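Local coordinates for protein predicted metal-dependent phosphohydrolase (Magnetospirillum magnetotacticum MS-1, PDB 3KH1) that is a predicted metal-dependent phosphohydrolase of the HD-domain family, a dimer in the crystal, and may act as a 5'-deoxynucleotidase, at residues 3-6 with 7-10; 70-73 with 74-77; 142-145 with 146-150. One frame throughout, in Å; residues are numbered along the deposited sequence.

Interaction 1 of 3, residues 3-6 with 7-10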
# COMPACT_ATOMS: atom_id res chain seq x y z
N ILE A 3 18.52 -23.16 6.63
CA ILE A 3 18.88 -21.96 5.98
C ILE A 3 20.36 -21.78 6.28
O ILE A 3 20.74 -21.56 7.44
CB ILE A 3 18.03 -20.80 6.56
CG1 ILE A 3 16.52 -21.11 6.43
CG2 ILE A 3 18.36 -19.47 5.89
CD1 ILE A 3 15.60 -20.04 7.04
N PRO A 4 21.20 -21.92 5.26
CA PRO A 4 22.62 -21.75 5.53
C PRO A 4 22.93 -20.38 6.07
O PRO A 4 22.15 -19.41 5.84
CB PRO A 4 23.28 -21.96 4.16
CG PRO A 4 22.25 -22.76 3.39
CD PRO A 4 20.96 -22.25 3.84
N PHE A 5 24.06 -20.26 6.76
CA PHE A 5 24.38 -18.98 7.37
C PHE A 5 24.38 -17.80 6.38
O PHE A 5 23.82 -16.76 6.72
CB PHE A 5 25.70 -19.12 8.15
CG PHE A 5 26.18 -17.84 8.75
CD1 PHE A 5 25.43 -17.17 9.68
CD2 PHE A 5 27.39 -17.31 8.38
CE1 PHE A 5 25.87 -15.94 10.20
CE2 PHE A 5 27.85 -16.13 8.93
CZ PHE A 5 27.09 -15.45 9.85
N PRO A 6 24.93 -17.94 5.15
CA PRO A 6 24.91 -16.81 4.22
C PRO A 6 23.54 -16.37 3.75
O PRO A 6 23.41 -15.28 3.22
CB PRO A 6 25.69 -17.32 3.00
CG PRO A 6 26.54 -18.36 3.52
CD PRO A 6 25.72 -19.06 4.58
N GLU A 7 22.52 -17.21 3.93
CA GLU A 7 21.17 -16.89 3.53
C GLU A 7 20.37 -16.19 4.64
O GLU A 7 19.17 -15.95 4.47
CB GLU A 7 20.48 -18.17 3.10
CG GLU A 7 20.99 -18.75 1.81
CD GLU A 7 20.57 -17.99 0.58
OE1 GLU A 7 19.50 -17.32 0.58
OE2 GLU A 7 21.37 -18.09 -0.39
N SER A 8 21.02 -15.88 5.77
CA SER A 8 20.34 -15.37 6.96
C SER A 8 19.67 -14.03 6.71
O SER A 8 18.55 -13.82 7.13
CB SER A 8 21.32 -15.21 8.12
OG SER A 8 21.82 -16.46 8.52
N ARG A 9 20.37 -13.14 6.03
CA ARG A 9 19.82 -11.79 5.85
C ARG A 9 18.53 -11.84 5.03
O ARG A 9 17.52 -11.25 5.42
CB ARG A 9 20.88 -10.90 5.18
CG ARG A 9 20.35 -9.52 4.79
CD ARG A 9 21.49 -8.66 4.25
NE ARG A 9 20.98 -7.35 3.88
CZ ARG A 9 20.79 -6.34 4.73
NH1 ARG A 9 21.11 -6.45 6.01
NH2 ARG A 9 20.27 -5.20 4.32
N LEU A 10 18.56 -12.54 3.90
CA LEU A 10 17.40 -12.61 3.01
C LEU A 10 16.28 -13.36 3.77
O LEU A 10 15.12 -13.00 3.65
CB LEU A 10 17.77 -13.27 1.69
CG LEU A 10 16.63 -13.33 0.67
CD1 LEU A 10 15.98 -11.97 0.37
CD2 LEU A 10 17.16 -14.02 -0.60
O HOH W 1 21.19 -13.52 2.69
O HOH W 2 23.23 -13.23 5.43

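Interaction 2 of 3, residues 70-73 with 74-77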
# COMPACT_ATOMS: atom_id res chain seq x y z
N ARG A 70 7.74 5.56 1.51
CA ARG A 70 8.24 4.42 2.32
C ARG A 70 7.78 4.53 3.76
O ARG A 70 7.27 3.58 4.36
CB ARG A 70 9.77 4.35 2.25
CG ARG A 70 10.39 3.25 3.06
CD ARG A 70 11.84 3.09 2.87
NE ARG A 70 12.66 4.21 3.34
CZ ARG A 70 13.26 5.11 2.56
NH1 ARG A 70 12.93 5.24 1.29
NH2 ARG A 70 14.14 5.95 3.08
N MSE A 71 7.88 5.73 4.30
CA MSE A 71 7.46 6.00 5.66
C MSE A 71 5.97 5.70 5.84
O MSE A 71 5.55 5.05 6.80
CB MSE A 71 7.75 7.49 5.98
CG MSE A 71 7.32 7.95 7.35
SE MSE A 71 7.58 9.88 7.56
CE MSE A 71 9.49 9.86 7.85
N LEU A 72 5.15 6.13 4.89
CA LEU A 72 3.73 5.84 4.96
C LEU A 72 3.45 4.35 4.82
O LEU A 72 2.54 3.83 5.47
CB LEU A 72 2.96 6.64 3.91
CG LEU A 72 2.85 8.15 4.22
CD1 LEU A 72 2.36 8.89 2.97
CD2 LEU A 72 1.96 8.36 5.39
N LEU A 73 4.15 3.67 3.95
CA LEU A 73 3.93 2.23 3.78
C LEU A 73 4.19 1.49 5.10
O LEU A 73 3.54 0.49 5.38
CB LEU A 73 4.79 1.64 2.70
CG LEU A 73 4.45 2.15 1.28
CD1 LEU A 73 5.53 1.68 0.29
CD2 LEU A 73 3.06 1.61 0.83
N ILE A 74 5.11 1.98 5.93
CA ILE A 74 5.46 1.24 7.15
C ILE A 74 4.86 1.83 8.43
O ILE A 74 5.01 1.24 9.50
CB ILE A 74 6.99 1.03 7.30
CG1 ILE A 74 7.79 2.32 7.44
CG2 ILE A 74 7.48 0.23 6.11
CD1 ILE A 74 7.82 2.94 8.85
N HIS A 75 4.20 3.00 8.35
CA HIS A 75 3.83 3.76 9.54
C HIS A 75 2.88 3.07 10.49
O HIS A 75 2.88 3.42 11.66
CB HIS A 75 3.29 5.19 9.18
CG HIS A 75 1.82 5.21 8.88
ND1 HIS A 75 1.27 4.78 7.68
CD2 HIS A 75 0.77 5.57 9.67
CE1 HIS A 75 -0.05 4.89 7.74
NE2 HIS A 75 -0.38 5.39 8.93
N ASP A 76 2.07 2.15 9.98
CA ASP A 76 1.13 1.41 10.79
C ASP A 76 1.50 -0.03 11.06
O ASP A 76 0.74 -0.77 11.71
CB ASP A 76 -0.29 1.47 10.21
CG ASP A 76 -1.09 2.66 10.72
OD1 ASP A 76 -0.71 3.25 11.76
OD2 ASP A 76 -2.13 2.92 10.09
N ILE A 77 2.68 -0.46 10.69
CA ILE A 77 3.08 -1.85 10.98
C ILE A 77 2.96 -2.20 12.46
O ILE A 77 2.53 -3.32 12.80
CB ILE A 77 4.45 -2.17 10.37
CG1 ILE A 77 4.28 -2.33 8.82
CG2 ILE A 77 5.09 -3.41 11.06
CD1 ILE A 77 5.60 -2.40 8.05
O HOH W 3 1.61 1.06 7.40

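Interaction 3 of 3, residues 142-145 with 146-150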
# COMPACT_ATOMS: atom_id res chain seq x y z
N ARG A 142 -3.73 12.65 7.61
CA ARG A 142 -4.83 13.34 8.27
C ARG A 142 -5.87 13.83 7.27
O ARG A 142 -7.06 13.98 7.58
CB ARG A 142 -4.30 14.52 9.08
CG ARG A 142 -3.47 14.11 10.29
CD ARG A 142 -4.27 14.01 11.52
NE ARG A 142 -5.48 13.18 11.48
CZ ARG A 142 -5.54 11.85 11.67
NH1 ARG A 142 -4.45 11.13 11.99
NH2 ARG A 142 -6.73 11.23 11.64
N LEU A 143 -5.45 14.10 6.02
CA LEU A 143 -6.40 14.57 4.99
C LEU A 143 -7.33 13.47 4.54
O LEU A 143 -8.53 13.68 4.34
CB LEU A 143 -5.59 15.05 3.80
CG LEU A 143 -6.37 15.50 2.56
CD1 LEU A 143 -7.34 16.66 2.87
CD2 LEU A 143 -5.43 15.91 1.41
N GLN A 144 -6.77 12.29 4.34
CA GLN A 144 -7.56 11.22 3.74
C GLN A 144 -8.86 10.86 4.50
O GLN A 144 -9.91 10.68 3.85
CB GLN A 144 -6.68 10.00 3.44
CG GLN A 144 -7.37 8.82 2.73
CD GLN A 144 -7.87 7.76 3.66
OE1 GLN A 144 -7.95 7.93 4.89
NE2 GLN A 144 -8.13 6.56 3.07
N PRO A 145 -8.84 10.78 5.84
CA PRO A 145 -10.09 10.47 6.52
C PRO A 145 -11.14 11.56 6.35
O PRO A 145 -12.33 11.28 6.44
CB PRO A 145 -9.69 10.25 7.99
CG PRO A 145 -8.26 10.06 7.92
CD PRO A 145 -7.68 10.67 6.74
N LEU A 146 -10.71 12.80 6.21
CA LEU A 146 -11.64 13.91 5.93
C LEU A 146 -12.33 13.71 4.59
O LEU A 146 -13.56 13.87 4.46
CB LEU A 146 -10.94 15.26 5.99
CG LEU A 146 -10.21 15.59 7.28
CD1 LEU A 146 -9.53 16.98 7.17
CD2 LEU A 146 -11.09 15.50 8.50
N LEU A 147 -11.53 13.33 3.59
CA LEU A 147 -12.09 12.98 2.29
C LEU A 147 -13.13 11.90 2.41
O LEU A 147 -14.22 11.99 1.81
CB LEU A 147 -10.98 12.53 1.33
CG LEU A 147 -9.86 13.52 0.98
CD1 LEU A 147 -8.83 12.88 0.05
CD2 LEU A 147 -10.37 14.76 0.32
N HIS A 148 -12.83 10.88 3.18
CA HIS A 148 -13.77 9.75 3.31
C HIS A 148 -15.02 10.11 4.10
O HIS A 148 -16.12 9.76 3.68
CB HIS A 148 -13.08 8.55 3.93
CG HIS A 148 -12.27 7.77 2.94
ND1 HIS A 148 -12.45 6.43 2.77
CD2 HIS A 148 -11.31 8.14 2.05
CE1 HIS A 148 -11.66 6.02 1.80
NE2 HIS A 148 -10.96 7.03 1.33
N ASN A 149 -14.88 10.91 5.16
CA ASN A 149 -16.03 11.32 5.91
C ASN A 149 -16.93 12.19 5.05
O ASN A 149 -18.16 12.13 5.13
CB ASN A 149 -15.62 12.08 7.18
CG ASN A 149 -15.84 11.30 8.44
OD1 ASN A 149 -16.93 10.79 8.70
ND2 ASN A 149 -14.83 11.30 9.28
N PHE A 150 -16.36 12.98 4.15
CA PHE A 150 -17.19 13.81 3.28
C PHE A 150 -17.99 12.90 2.33
O PHE A 150 -19.20 13.06 2.15
CB PHE A 150 -16.34 14.81 2.50
CG PHE A 150 -17.14 15.86 1.81
CD1 PHE A 150 -17.47 17.03 2.48
CD2 PHE A 150 -17.56 15.70 0.51
CE1 PHE A 150 -18.21 18.00 1.87
CE2 PHE A 150 -18.34 16.67 -0.12
CZ PHE A 150 -18.64 17.83 0.55

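Interaction 1 of 3, residues 3-6 with 7-10
The carbonyl oxygen of Phe5 is gripped twice by Ser8, whose OG donates to Phe5 O at 2.7 Å while its backbone N reaches Phe5 O at 3.1 Å. The site is the 3-10 turn that leads into helix 8-19. The two donors come in differently: the hydroxyl is tilted only 19° from the carbonyl plane, whereas the N-H stands 54° out of it. OG can fold back in this way because it sits beside its own backbone N and anti to the carbonyl carbon (chi1 -65°). One residue earlier, Glu7 N donates to Pro4 O at 2.9 Å, so two successive i to i+3 bonds wind the turn. Apolar contacts line the same turn: Ile3 CG2 meets Glu7 CB at 3.7 Å, the two side chains crossing at about a right angle, and the Pro4 ring lies alongside Glu7. Beyond these, the Glu7 chain bends at chi2, and OE1 forms a salt bridge with Arg180 of the second subunit. Two waters bridge Pro6 O to N-H groups of the first helical turn; one accepts from Leu10 N at 3.1 Å, the other from Arg9 N at 2.9 Å.

Interaction 2 of 3, residues 70-73 with 74-77
His75 ND1 donates to Leu72 O at 2.7 Å, nearly straight at 175°, where helix 65-74 ends. The oxygen lies in the ring plane, and the donor lies in the carbonyl plane on a lone pair, so both flat groups are met in plane. A chi1 of 86° sets CG between the backbone N and the carbonyl carbon of His75, turning ND1 back on the helix. The backbone N of His75 adds a weak bond to the same Leu72 O, which also accepts from Ser45 OG. A leucine here would probably deprive Leu72 O of its straight in-plane donor, leaving it to Ser45 OG and the weak backbone bond, and remove the imidazole from beside Asp141. Among the main-chain bonds, Ile74 N donates to Arg70 O at 3.1 Å and weakly to Met71 O, while Ile77 N to Ile74 O closes a type I turn. A water donates to Leu73 O and accepts from Asp76 N at 2.8 Å. In packing, Ile74 CG1 rests on Arg70 O at 3.4 Å. Asp76 CB covers one His75 face, 4.1 Å above its centre. The bound calcium is not at this pair, lying about 12 Å from the His75 side chain. His75 and Asp76 form the consecutive His-Asp dyad that names HD domains, probably metal-binding as in relatives.

Interaction 3 of 3, residues 142-145 with 146-150
Gln144 brings its amide NE2 over one face of the His148 ring, one turn further along helix 132-151. This NE2 is 3.4 Å from His148 NE2, and Gln144 CD is 3.8 Å from His148 CD2, with the amide and ring planes 35° apart. The poor angle between the two nitrogens rules out a hydrogen bond, making this an oblique overlap of flat groups. Gln144 gets there with CG anti to its backbone N (chi1 -177°) followed by a bend at chi2. Both side chains have polar partners outside the helix segment: Gln144 NE2 donates to Glu39 OE2 and also bonds His47 ND1, while His148 ND1 is bonded to Leu31 O. Beneath the side chains run three i to i+4 backbone bonds, from Leu147 N to Leu143 O at 3.1 Å, His148 N to Gln144 O at 3.0 Å and Asn149 N to Pro145 O at 2.9 Å. They continue past Pro145, whose ring nitrogen has no hydrogen for the preceding turn and where the helix is kinked. On another flank, Leu143 CG and Leu147 CG pack at 4.3 Å, with Met14 and Val17 of the second subunit against them. The Pro145 side chain lies about 4 Å from a bound calcium ion. The chemistry implies a van der Waals amide-ring contact whose turn is probably set by the outside bonds of NE2 and ND1 to Glu39, His47 and Leu31.

In the fold
From the N terminus, interaction 1 turns the leading loop into helix 8-19, far from the chain centre. The chain next reaches interaction 2, where helix 65-74 ends and the loop toward helix 79-82 begins; its side chains meet helices 41-54, 113-128 and 132-151. Interaction 3 follows within helix 132-151, facing helices 41-54, 164-177 and 179-195. The three contacts lie in series, neither nested nor crossed, and each is local, so none closes a long loop. All three touch the second subunit. Interactions 2 and 3 have centres 18 Å apart and share helices 41-54 and 132-151 as common ground, whereas interactions 1 and 3 lie on opposite sides of the chain's centre, their centres 44 Å apart.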